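Local coordinates for protein type I modular polyketide synthase (Streptomyces albus subsp. albus, PDB 6IYR) that probably transfers an extender unit of the malonyl-coenzyme A type (malonyl or a substituted malonyl) onto its module's acyl carrier protein as the acyltransferase domain of salinomycin synthase module 8, at residues A39-T44 against L70-V75; K48-L53 against L86-V91; K247-L252 against E328-E333; V259-A264 against Q288-S293. All blocks are in the same frame, centred on the assembly; numbering follows the deposited sequence.

Interaction 1: A39-T44 against L70-V75; sequences ALIPWT and LRPADV
Trp43 reaches from strand 41-44 across to the start of helix 72-75 and carries most of the contact. Its CG lies anti to its own carbonyl carbon (chi1 -71°), which swings the indole out of the strand and under the first helical turn. Val75 sits on one face of the ring: its CG1, turned anti to the backbone N, is 3.4 Å from the centroid of the six-membered ring, almost straight above it, a close CH-pi contact. Leu70 points back against the indole and meets its edge, with CD2 3.7 Å from Trp43 CH2. The buried indole N-H is satisfied by the helix start: Trp43 NE1 donates to Pro72 O at 3.1 Å, a bent bond (142° at the hydrogen) whose donor stands above the carbonyl plane. The N-H bond, Val75 over a face and Leu70 at the edge together would hold the ring's rotation. Two residues back, Ile41 projects on the same side of the strand and sends CD1 to Pro72 CB at 4.0 Å, the two side chains crossing at about a right angle. Phe100 of helix 97-108 stacks on Trp43 and also touches Ile41 and Pro72. The arrangement is that of a helix laid against the outermost strand of a three-stranded antiparallel sheet, here 41-47, 88-94 and 116-120, in a small alpha/beta unit.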
loop_
_atom_site.group_PDB
_atom_site.type_symbol
_atom_site.label_atom_id
_atom_site.label_comp_id
_atom_site.label_asym_id
_atom_site.label_seq_id
_atom_site.Cartn_x
_atom_site.Cartn_y
_atom_site.Cartn_z
ATOM N N ALA A 39 -13.386 -13.987 13.514
ATOM C CA ALA A 39 -14.078 -15.292 13.494
ATOM C C ALA A 39 -13.560 -16.181 12.383
ATOM O O ALA A 39 -13.741 -17.390 12.429
ATOM C CB ALA A 39 -15.564 -15.076 13.290
ATOM N N LEU A 40 -12.994 -15.556 11.347
ATOM C CA LEU A 40 -12.185 -16.244 10.327
ATOM C C LEU A 40 -10.859 -16.669 10.915
ATOM O O LEU A 40 -10.090 -15.832 11.386
ATOM C CB LEU A 40 -11.891 -15.303 9.175
ATOM C CG LEU A 40 -12.579 -15.416 7.836
ATOM C CD1 LEU A 40 -11.666 -14.770 6.804
ATOM C CD2 LEU A 40 -12.875 -16.851 7.457
ATOM N N ILE A 41 -10.605 -17.977 10.898
ATOM C CA ILE A 41 -9.412 -18.561 11.482
ATOM C C ILE A 41 -8.508 -19.199 10.410
ATOM O O ILE A 41 -8.978 -19.901 9.524
ATOM C CB ILE A 41 -9.813 -19.602 12.536
ATOM C CG1 ILE A 41 -10.511 -18.908 13.701
ATOM C CG2 ILE A 41 -8.607 -20.339 13.073
ATOM C CD1 ILE A 41 -11.439 -19.834 14.458
ATOM N N PRO A 42 -7.196 -18.939 10.488
ATOM C CA PRO A 42 -6.282 -19.460 9.492
ATOM C C PRO A 42 -5.730 -20.809 9.918
ATOM O O PRO A 42 -5.294 -20.950 11.058
ATOM C CB PRO A 42 -5.150 -18.420 9.486
ATOM C CG PRO A 42 -5.137 -17.899 10.874
ATOM C CD PRO A 42 -6.577 -17.866 11.287
ATOM N N TRP A 43 -5.707 -21.776 8.999
ATOM C CA TRP A 43 -4.922 -22.966 9.218
ATOM C C TRP A 43 -3.839 -22.936 8.194
ATOM O O TRP A 43 -4.123 -22.775 6.995
ATOM C CB TRP A 43 -5.759 -24.236 9.002
ATOM C CG TRP A 43 -6.798 -24.517 10.046
ATOM C CD1 TRP A 43 -7.132 -23.751 11.118
ATOM C CD2 TRP A 43 -7.682 -25.657 10.071
ATOM N NE1 TRP A 43 -8.174 -24.354 11.830
ATOM C CE2 TRP A 43 -8.532 -25.512 11.182
ATOM C CE3 TRP A 43 -7.814 -26.791 9.266
ATOM C CZ2 TRP A 43 -9.509 -26.456 11.496
ATOM C CZ3 TRP A 43 -8.816 -27.712 9.560
ATOM C CH2 TRP A 43 -9.649 -27.534 10.657
ATOM N N THR A 44 -2.608 -23.161 8.644
ATOM C CA THR A 44 -1.467 -23.122 7.770
ATOM C C THR A 44 -0.920 -24.523 7.565
ATOM O O THR A 44 -0.958 -25.349 8.445
ATOM C CB THR A 44 -0.354 -22.201 8.328
ATOM O OG1 THR A 44 0.086 -22.670 9.597
ATOM C CG2 THR A 44 -0.881 -20.811 8.494
ATOM N N LEU A 70 -15.099 -30.131 16.306
ATOM C CA LEU A 70 -13.831 -29.514 16.018
ATOM C C LEU A 70 -13.636 -28.176 16.696
ATOM O O LEU A 70 -14.536 -27.361 16.723
ATOM C CB LEU A 70 -13.741 -29.297 14.516
ATOM C CG LEU A 70 -12.462 -28.739 13.911
ATOM C CD1 LEU A 70 -11.538 -29.893 13.591
ATOM C CD2 LEU A 70 -12.794 -27.968 12.651
ATOM N N ARG A 71 -12.450 -27.969 17.250
ATOM C CA ARG A 71 -12.090 -26.668 17.822
ATOM C C ARG A 71 -11.063 -25.952 16.914
ATOM O O ARG A 71 -9.880 -26.253 16.950
ATOM C CB ARG A 71 -11.490 -26.877 19.220
ATOM C CG ARG A 71 -12.341 -27.692 20.204
ATOM C CD ARG A 71 -13.800 -27.248 20.271
ATOM N NE ARG A 71 -14.005 -25.850 19.870
ATOM C CZ ARG A 71 -15.169 -25.335 19.467
ATOM N NH1 ARG A 71 -15.239 -24.059 19.104
ATOM N NH2 ARG A 71 -16.265 -26.087 19.425
ATOM N N PRO A 72 -11.528 -25.082 16.015
ATOM C CA PRO A 72 -10.622 -24.602 14.939
ATOM C C PRO A 72 -9.411 -23.764 15.421
ATOM O O PRO A 72 -8.297 -23.961 14.921
ATOM C CB PRO A 72 -11.527 -23.770 14.032
ATOM C CG PRO A 72 -12.873 -23.768 14.639
ATOM C CD PRO A 72 -12.879 -24.527 15.927
ATOM N N ALA A 73 -9.596 -23.005 16.501
ATOM C CA ALA A 73 -8.472 -22.338 17.168
ATOM C C ALA A 73 -7.430 -23.323 17.674
ATOM O O ALA A 73 -6.221 -23.134 17.457
ATOM C CB ALA A 73 -8.980 -21.475 18.303
ATOM N N ASP A 74 -7.882 -24.467 18.180
ATOM C CA ASP A 74 -6.948 -25.495 18.647
ATOM C C ASP A 74 -6.170 -26.079 17.482
ATOM O O ASP A 74 -4.990 -26.399 17.596
ATOM C CB ASP A 74 -7.692 -26.639 19.356
ATOM C CG ASP A 74 -8.420 -26.185 20.619
ATOM O OD1 ASP A 74 -8.181 -25.041 21.046
ATOM O OD2 ASP A 74 -9.271 -26.948 21.149
ATOM N N VAL A 75 -6.871 -26.338 16.387
ATOM C CA VAL A 75 -6.206 -26.872 15.205
ATOM C C VAL A 75 -5.133 -25.892 14.696
ATOM O O VAL A 75 -4.039 -26.324 14.281
ATOM C CB VAL A 75 -7.221 -27.168 14.074
ATOM C CG1 VAL A 75 -6.501 -27.571 12.794
ATOM C CG2 VAL A 75 -8.175 -28.267 14.511
#

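Interaction 2: K48-L53 against L86-V91; sequences KLPEAL and LESRGV
Leu86 meets Lys48 beside the start of helix 50-53, its CB 4.1 Å from Lys48 N. This is a loose, exposed margin, and the lysine side chain sets off away from the strand. From Glu87 to Ser88 the two backbones draw together, Ser88 CA coming to 5.3 Å from Leu49 CA. Ser88 is the residue that enters the contact. Its OG is roughly anti to the backbone N (chi1 151°), which directs the hydroxyl at the first turn of the helix, where it lies 3.3 Å from Leu49 C and 3.5 Å from Leu53 CB. Pro50 N, equally near, has no hydrogen to offer it. The hydroxyl thus sits between the N-cap residue Leu49 and the side chain of Leu53 one turn on. In the fold this is the middle strand, 88-94, of a three-stranded antiparallel sheet, and helix 50-65, which follows its neighbour 41-47 in sequence, packs over one face. Arg89 turns its side chain away from that helix: NE donates to Leu86 O at 2.9 Å, nearly straight at 161° and in the guanidinium plane, while NH2 bonds to Trp442 O and the group makes a cation-pi contact with the Trp442 ring. Its backbone remains in the interface, with Arg89 O 3.3 Å from Leu53 CD2. Gly90 comes next, and Leu53 lies over its bare backbone: chi1 of 180° turns CG toward the strand, and from there CD2 lies 3.8 Å from Gly90 N.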
loop_
_atom_site.group_PDB
_atom_site.type_symbol
_atom_site.label_atom_id
_atom_site.label_comp_id
_atom_site.label_asym_id
_atom_site.label_seq_id
_atom_site.Cartn_x
_atom_site.Cartn_y
_atom_site.Cartn_z
ATOM N N LYS A 48 7.548 -29.636 1.171
ATOM C CA LYS A 48 8.714 -29.369 0.378
ATOM C C LYS A 48 8.331 -29.164 -1.055
ATOM O O LYS A 48 9.004 -28.446 -1.763
ATOM C CB LYS A 48 9.712 -30.506 0.492
ATOM C CG LYS A 48 10.674 -30.332 1.653
ATOM C CD LYS A 48 12.124 -30.401 1.189
ATOM C CE LYS A 48 13.055 -30.831 2.311
ATOM N NZ LYS A 48 12.888 -32.278 2.620
ATOM N N LEU A 49 7.204 -29.713 -1.481
ATOM C CA LEU A 49 6.751 -29.465 -2.843
ATOM C C LEU A 49 5.256 -29.240 -2.933
ATOM O O LEU A 49 4.517 -29.648 -2.048
ATOM C CB LEU A 49 7.100 -30.645 -3.739
ATOM C CG LEU A 49 8.576 -30.922 -3.987
ATOM C CD1 LEU A 49 9.091 -31.957 -2.990
ATOM C CD2 LEU A 49 8.719 -31.405 -5.424
ATOM N N PRO A 50 4.800 -28.672 -4.058
ATOM C CA PRO A 50 3.371 -28.491 -4.285
ATOM C C PRO A 50 2.590 -29.780 -4.025
ATOM O O PRO A 50 1.696 -29.803 -3.186
ATOM C CB PRO A 50 3.293 -28.095 -5.766
ATOM C CG PRO A 50 4.643 -27.544 -6.095
ATOM C CD PRO A 50 5.596 -28.346 -5.257
ATOM N N GLU A 51 3.040 -30.870 -4.629
ATOM C CA GLU A 51 2.273 -32.093 -4.626
ATOM C C GLU A 51 2.129 -32.620 -3.213
ATOM O O GLU A 51 1.055 -33.066 -2.827
ATOM C CB GLU A 51 2.923 -33.151 -5.516
ATOM C CG GLU A 51 2.296 -34.532 -5.366
ATOM C CD GLU A 51 1.683 -35.047 -6.656
ATOM O OE1 GLU A 51 2.412 -35.697 -7.437
ATOM O OE2 GLU A 51 0.462 -34.843 -6.862
ATOM N N ALA A 52 3.204 -32.571 -2.434
ATOM C CA ALA A 52 3.106 -32.940 -1.038
ATOM C C ALA A 52 2.263 -31.943 -0.234
ATOM O O ALA A 52 1.649 -32.327 0.761
ATOM C CB ALA A 52 4.474 -33.063 -0.418
ATOM N N LEU A 53 2.304 -30.657 -0.597
ATOM C CA LEU A 53 1.425 -29.688 0.048
ATOM C C LEU A 53 -0.011 -30.168 -0.109
ATOM O O LEU A 53 -0.790 -30.096 0.824
ATOM C CB LEU A 53 1.540 -28.293 -0.564
ATOM C CG LEU A 53 0.614 -27.263 0.101
ATOM C CD1 LEU A 53 0.995 -27.087 1.555
ATOM C CD2 LEU A 53 0.665 -25.930 -0.618
ATOM N N LEU A 86 7.863 -25.152 5.660
ATOM C CA LEU A 86 8.594 -25.437 4.434
ATOM C C LEU A 86 8.314 -24.504 3.254
ATOM O O LEU A 86 7.479 -23.636 3.345
ATOM C CB LEU A 86 8.422 -26.899 4.053
ATOM C CG LEU A 86 9.093 -27.826 5.064
ATOM C CD1 LEU A 86 10.571 -27.501 5.161
ATOM C CD2 LEU A 86 8.461 -27.701 6.433
ATOM N N GLU A 87 9.067 -24.672 2.176
ATOM C CA GLU A 87 8.966 -23.856 0.970
ATOM C C GLU A 87 7.630 -23.758 0.222
ATOM O O GLU A 87 7.299 -22.708 -0.284
ATOM C CB GLU A 87 10.046 -24.261 -0.023
ATOM C CG GLU A 87 11.444 -23.968 0.473
ATOM C CD GLU A 87 12.448 -23.768 -0.647
ATOM O OE1 GLU A 87 12.170 -24.200 -1.792
ATOM O OE2 GLU A 87 13.520 -23.177 -0.369
ATOM N N SER A 88 6.891 -24.843 0.102
ATOM C CA SER A 88 5.631 -24.794 -0.601
ATOM C C SER A 88 4.477 -24.724 0.427
ATOM O O SER A 88 4.517 -25.406 1.462
ATOM C CB SER A 88 5.552 -25.990 -1.550
ATOM O OG SER A 88 4.215 -26.360 -1.740
ATOM N N ARG A 89 3.631 -23.695 0.314
ATOM C CA ARG A 89 2.772 -23.304 1.454
ATOM C C ARG A 89 1.315 -23.063 1.082
ATOM O O ARG A 89 0.990 -22.738 -0.070
ATOM C CB ARG A 89 3.304 -22.056 2.157
ATOM C CG ARG A 89 4.641 -22.232 2.846
ATOM C CD ARG A 89 5.160 -20.879 3.336
ATOM N NE ARG A 89 6.369 -21.045 4.116
ATOM C CZ ARG A 89 6.892 -20.129 4.913
ATOM N NH1 ARG A 89 7.997 -20.399 5.576
ATOM N NH2 ARG A 89 6.322 -18.953 5.068
ATOM N N GLY A 90 0.437 -23.210 2.080
ATOM C CA GLY A 90 -0.992 -23.075 1.858
ATOM C C GLY A 90 -1.664 -22.608 3.128
ATOM O O GLY A 90 -1.179 -22.860 4.233
ATOM N N VAL A 91 -2.727 -21.824 2.973
ATOM C CA VAL A 91 -3.498 -21.370 4.118
ATOM C C VAL A 91 -4.958 -21.520 3.760
ATOM O O VAL A 91 -5.361 -21.208 2.630
ATOM C CB VAL A 91 -3.231 -19.898 4.454
ATOM C CG1 VAL A 91 -3.976 -19.521 5.712
ATOM C CG2 VAL A 91 -1.749 -19.626 4.619
#

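Interaction 3: K247-L252 against E328-E333; sequences KALLAL and EHIRAE
Ile330, the N-cap residue of helix 331-337, is the main bump of the contact and fits against the C-terminal end of helix 235-248, where a 3-10 turn at 250-251 follows in the acyltransferase fold. The small residues Ala248 and Ala251 leave the hollow it occupies. Ile330 CG1 stands between the backbone N and the carbonyl carbon (chi1 55°), and this spreads the two branches over different parts of the turn: CD1 lies 4.1 Å from Ala248 CB, while CG2 reaches Ala251 CB at 4.0 Å and approaches Ala248 O. Leu373 of helix 366-374 also touches Ile330. At one end of this hollow, His329 and Leu252 slide past each other in opposite directions, with Leu252 CD2 at the imidazole edge, 3.9 Å from His329 CD2. Ala251 CB lies near the same ring, 4.0 Å from His329 NE2. At the other end Glu333 stretches out, its chain extended beyond CG, and lays its carboxylate against the methyl of Ala248, with OE1 3.5 Å from Ala248 CB. This margin is more exposed than the Ile330 site. Leu249 sets off away from the partner segment and touches Val188 and Gln192 of helix 188-208, its CD2 still 4.2 Å from Ile330 CD1, which it meets obliquely. The polar link across the contact is a water that donates to Glu333 OE2, in a bond modelled so short that its exact length is doubtful, and to Ala248 O at 2.8 Å.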
loop_
_atom_site.group_PDB
_atom_site.type_symbol
_atom_site.label_atom_id
_atom_site.label_comp_id
_atom_site.label_asym_id
_atom_site.label_seq_id
_atom_site.Cartn_x
_atom_site.Cartn_y
_atom_site.Cartn_z
ATOM N N LYS A 247 -3.812 21.412 2.255
ATOM C CA LYS A 247 -4.501 22.683 2.201
ATOM C C LYS A 247 -3.920 23.595 1.120
ATOM O O LYS A 247 -4.647 24.311 0.475
ATOM C CB LYS A 247 -4.438 23.407 3.532
ATOM C CG LYS A 247 -5.351 22.798 4.569
ATOM C CD LYS A 247 -5.685 23.803 5.640
ATOM C CE LYS A 247 -5.470 23.220 7.006
ATOM N NZ LYS A 247 -6.607 22.317 7.296
ATOM N N ALA A 248 -2.598 23.655 1.012
ATOM C CA ALA A 248 -1.977 24.569 0.038
ATOM C C ALA A 248 -2.432 24.179 -1.359
ATOM O O ALA A 248 -2.769 25.042 -2.188
ATOM C CB ALA A 248 -0.463 24.507 0.146
ATOM N N LEU A 249 -2.531 22.870 -1.585
ATOM C CA LEU A 249 -3.024 22.317 -2.839
ATOM C C LEU A 249 -4.427 22.724 -3.263
ATOM O O LEU A 249 -4.818 22.533 -4.409
ATOM C CB LEU A 249 -3.019 20.783 -2.787
ATOM C CG LEU A 249 -1.758 20.100 -3.307
ATOM C CD1 LEU A 249 -1.866 18.586 -3.202
ATOM C CD2 LEU A 249 -1.416 20.508 -4.732
ATOM N N LEU A 250 -5.231 23.146 -2.312
ATOM C CA LEU A 250 -6.520 23.714 -2.624
ATOM C C LEU A 250 -6.426 24.755 -3.728
ATOM O O LEU A 250 -7.356 24.902 -4.527
ATOM C CB LEU A 250 -7.075 24.374 -1.388
ATOM C CG LEU A 250 -8.082 23.678 -0.485
ATOM C CD1 LEU A 250 -8.498 22.311 -0.915
ATOM C CD2 LEU A 250 -7.757 23.779 0.987
ATOM N N ALA A 251 -5.299 25.450 -3.815
ATOM C CA ALA A 251 -5.178 26.546 -4.777
ATOM C C ALA A 251 -4.962 26.004 -6.157
ATOM O O ALA A 251 -4.948 26.771 -7.103
ATOM C CB ALA A 251 -4.006 27.447 -4.402
ATOM N N LEU A 252 -4.646 24.717 -6.278
ATOM C CA LEU A 252 -4.452 24.115 -7.598
ATOM C C LEU A 252 -5.628 23.312 -8.106
ATOM O O LEU A 252 -5.656 22.910 -9.287
ATOM C CB LEU A 252 -3.205 23.234 -7.640
ATOM C CG LEU A 252 -1.856 23.904 -7.417
ATOM C CD1 LEU A 252 -0.782 22.970 -7.948
ATOM C CD2 LEU A 252 -1.766 25.266 -8.054
ATOM N N GLU A 328 4.706 25.669 -8.454
ATOM C CA GLU A 328 5.535 26.858 -8.092
ATOM C C GLU A 328 4.693 27.900 -7.430
ATOM O O GLU A 328 5.132 28.583 -6.527
ATOM C CB GLU A 328 6.235 27.453 -9.328
ATOM C CG GLU A 328 7.430 26.593 -9.743
ATOM C CD GLU A 328 7.873 26.737 -11.206
ATOM O OE1 GLU A 328 7.286 27.537 -11.975
ATOM O OE2 GLU A 328 8.823 26.016 -11.595
ATOM N N HIS A 329 3.427 27.939 -7.803
ATOM C CA HIS A 329 2.494 28.910 -7.250
ATOM C C HIS A 329 2.270 28.746 -5.731
ATOM O O HIS A 329 1.903 29.687 -5.060
ATOM C CB HIS A 329 1.189 28.770 -8.042
ATOM C CG HIS A 329 0.008 29.451 -7.436
ATOM N ND1 HIS A 329 -0.153 30.823 -7.471
ATOM C CD2 HIS A 329 -1.192 28.946 -7.053
ATOM C CE1 HIS A 329 -1.343 31.138 -6.982
ATOM N NE2 HIS A 329 -1.995 30.013 -6.729
ATOM N N ILE A 330 2.468 27.561 -5.171
ATOM C CA ILE A 330 2.280 27.418 -3.726
ATOM C C ILE A 330 3.599 27.135 -2.984
ATOM O O ILE A 330 3.622 26.768 -1.794
ATOM C CB ILE A 330 1.266 26.304 -3.391
ATOM C CG1 ILE A 330 1.714 24.978 -4.064
ATOM C CG2 ILE A 330 -0.110 26.735 -3.838
ATOM C CD1 ILE A 330 0.987 23.726 -3.574
ATOM N N ARG A 331 4.703 27.289 -3.682
ATOM C CA ARG A 331 5.994 27.009 -3.058
ATOM C C ARG A 331 6.197 27.768 -1.758
ATOM O O ARG A 331 6.613 27.186 -0.740
ATOM C CB ARG A 331 7.105 27.334 -4.023
ATOM C CG ARG A 331 8.484 27.120 -3.442
ATOM C CD ARG A 331 9.525 27.797 -4.311
ATOM N NE ARG A 331 10.714 26.960 -4.373
ATOM C CZ ARG A 331 11.803 27.091 -3.616
ATOM N NH1 ARG A 331 12.779 26.187 -3.716
ATOM N NH2 ARG A 331 11.945 28.124 -2.790
ATOM N N ALA A 332 6.022 29.082 -1.788
ATOM C CA ALA A 332 6.364 29.870 -0.594
ATOM C C ALA A 332 5.455 29.471 0.566
ATOM O O ALA A 332 5.887 29.370 1.700
ATOM C CB ALA A 332 6.266 31.358 -0.871
ATOM N N GLU A 333 4.182 29.240 0.272
ATOM C CA GLU A 333 3.252 28.804 1.280
ATOM C C GLU A 333 3.690 27.473 1.894
ATOM O O GLU A 333 3.670 27.315 3.116
ATOM C CB GLU A 333 1.818 28.715 0.696
ATOM C CG GLU A 333 0.801 28.295 1.743
ATOM C CD GLU A 333 -0.604 28.044 1.196
ATOM O OE1 GLU A 333 -1.417 27.423 1.921
ATOM O OE2 GLU A 333 -0.879 28.401 0.038
HETATM O O HOH W 1 -2.945 27.663 -1.229
#

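Interaction 4: V259-A264 against Q288-S293; sequences VSVAEA and QSTVVS
Val259 and Val292 form a hydrogen-bonded pair between antiparallel strands of the sheet 313-316, 257-261, 289-294 and 279-286, which belongs to the small ferredoxin-like subdomain of acyltransferases. Val259 N reaches Val292 O, and Val292 N reaches Val259 O, both at 2.8 Å. Val261 and Thr290 make the next hydrogen-bonded pair, and between them Ser260 faces Val291 without such bonds. The tight side is the face bearing Val259, Val261, Thr290 and Val292: Val261 CG2 lies 4.2 Å from Val292 CG2, and helices 265-273 and 296-308 cover these residues. On the other face Ser260 and Val291 are partly exposed, and Ser260 OG bonds to Arg314 O on the neighbouring strand.

Beyond Val261, Ala262 centres an inverse gamma turn. Its side chain and Gln288 form the loose, exposed side, where Gln288 OE1 comes no nearer than 3.9 Å to Ala264 N, although Glu263 O still lies on Thr290 CG2. The Glu263 carboxylate pairs with Arg271. Thr290 ends the regular pairing: its OG1, standing between its backbone N and carbonyl carbon (chi1 72°), and Thr290 N both donate to Val261 O, at 3.2 and 3.0 Å, from opposite faces of its plane.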
loop_
_atom_site.group_PDB
_atom_site.type_symbol
_atom_site.label_atom_id
_atom_site.label_comp_id
_atom_site.label_asym_id
_atom_site.label_seq_id
_atom_site.Cartn_x
_atom_site.Cartn_y
_atom_site.Cartn_z
ATOM N N VAL A 259 -2.789 12.287 -16.658
ATOM C CA VAL A 259 -3.133 11.166 -17.475
ATOM C C VAL A 259 -2.034 10.108 -17.418
ATOM O O VAL A 259 -0.824 10.412 -17.406
ATOM C CB VAL A 259 -3.482 11.546 -18.947
ATOM C CG1 VAL A 259 -4.262 12.848 -19.045
ATOM C CG2 VAL A 259 -2.275 11.568 -19.835
ATOM N N SER A 260 -2.469 8.857 -17.362
ATOM C CA SER A 260 -1.554 7.720 -17.428
ATOM C C SER A 260 -1.260 7.426 -18.879
ATOM O O SER A 260 -2.156 7.491 -19.742
ATOM C CB SER A 260 -2.164 6.478 -16.794
ATOM O OG SER A 260 -3.393 6.199 -17.428
ATOM N N VAL A 261 -0.000 7.133 -19.152
ATOM C CA VAL A 261 0.453 6.818 -20.495
ATOM C C VAL A 261 1.274 5.564 -20.433
ATOM O O VAL A 261 2.251 5.475 -19.660
ATOM C CB VAL A 261 1.340 7.929 -21.060
ATOM C CG1 VAL A 261 1.629 7.650 -22.515
ATOM C CG2 VAL A 261 0.653 9.278 -20.911
ATOM N N ALA A 262 0.843 4.570 -21.197
ATOM C CA ALA A 262 1.487 3.271 -21.190
ATOM C C ALA A 262 2.642 3.326 -22.144
ATOM O O ALA A 262 2.585 2.734 -23.191
ATOM C CB ALA A 262 0.521 2.161 -21.613
ATOM N N GLU A 263 3.669 4.084 -21.800
ATOM C CA GLU A 263 4.808 4.258 -22.664
ATOM C C GLU A 263 5.973 4.430 -21.704
ATOM O O GLU A 263 5.798 4.947 -20.608
ATOM C CB GLU A 263 4.602 5.524 -23.497
ATOM C CG GLU A 263 5.604 5.751 -24.625
ATOM C CD GLU A 263 5.197 6.888 -25.603
ATOM O OE1 GLU A 263 5.319 6.693 -26.827
ATOM O OE2 GLU A 263 4.841 8.012 -25.163
ATOM N N ALA A 264 7.164 4.027 -22.124
ATOM C CA ALA A 264 8.373 4.257 -21.348
ATOM C C ALA A 264 8.678 5.729 -21.120
ATOM O O ALA A 264 8.542 6.574 -22.014
ATOM C CB ALA A 264 9.562 3.587 -22.023
ATOM N N GLN A 288 6.873 0.604 -18.634
ATOM C CA GLN A 288 5.909 1.068 -19.656
ATOM C C GLN A 288 4.711 1.771 -19.043
ATOM O O GLN A 288 3.588 1.676 -19.543
ATOM C CB GLN A 288 5.409 -0.113 -20.468
ATOM C CG GLN A 288 6.487 -0.760 -21.309
ATOM C CD GLN A 288 6.568 -0.159 -22.692
ATOM O OE1 GLN A 288 7.636 0.262 -23.131
ATOM N NE2 GLN A 288 5.428 -0.085 -23.376
ATOM N N SER A 289 4.966 2.538 -17.991
ATOM C CA SER A 289 3.898 3.028 -17.198
ATOM C C SER A 289 4.260 4.368 -16.542
ATOM O O SER A 289 5.111 4.423 -15.652
ATOM C CB SER A 289 3.562 1.913 -16.208
ATOM O OG SER A 289 2.591 2.351 -15.324
ATOM N N THR A 290 3.691 5.460 -17.057
ATOM C CA THR A 290 4.048 6.797 -16.624
ATOM C C THR A 290 2.788 7.625 -16.472
ATOM O O THR A 290 1.727 7.249 -16.980
ATOM C CB THR A 290 4.909 7.534 -17.655
ATOM O OG1 THR A 290 4.072 7.884 -18.757
ATOM C CG2 THR A 290 6.040 6.679 -18.160
ATOM N N VAL A 291 2.902 8.704 -15.707
ATOM C CA VAL A 291 1.806 9.637 -15.491
ATOM C C VAL A 291 2.304 11.038 -15.868
ATOM O O VAL A 291 3.413 11.449 -15.483
ATOM C CB VAL A 291 1.266 9.575 -14.039
ATOM C CG1 VAL A 291 0.166 10.609 -13.834
ATOM C CG2 VAL A 291 0.707 8.186 -13.719
ATOM N N VAL A 292 1.504 11.730 -16.672
ATOM C CA VAL A 292 1.780 13.089 -17.066
ATOM C C VAL A 292 0.772 14.048 -16.493
ATOM O O VAL A 292 -0.430 13.783 -16.492
ATOM C CB VAL A 292 1.754 13.187 -18.605
ATOM C CG1 VAL A 292 1.837 14.615 -19.097
ATOM C CG2 VAL A 292 2.862 12.346 -19.167
ATOM N N SER A 293 1.249 15.159 -15.952
ATOM C CA SER A 293 0.344 16.124 -15.352
ATOM C C SER A 293 0.382 17.418 -16.141
ATOM O O SER A 293 1.384 17.696 -16.763
ATOM C CB SER A 293 0.734 16.414 -13.900
ATOM O OG SER A 293 1.941 17.144 -13.785
#

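Overall arrangement
Interactions 1 and 2 serve one small sheet, on strands 41-47 and 88-94, and touch where Val91 CG1 packs on Pro42 CB and Trp43 O; helices 72-79 and 50-65 supply their other halves. Interactions 3 and 4 belong to the acyltransferase domain, with centres about 24 Å apart, whereas the centres of interactions 1 and 3 are about 52 Å apart, on opposite sides of the chain's centre. Interaction 4 is the one built on strand-to-strand backbone bonds. Interaction 1 relies on an aromatic ring with one N-H bond, interaction 2 on side chains set against backbone, and interaction 3 on aliphatic packing and a bridging water. Interaction 1 has no exposed touching residue; the others run from buried residues to exposed ones.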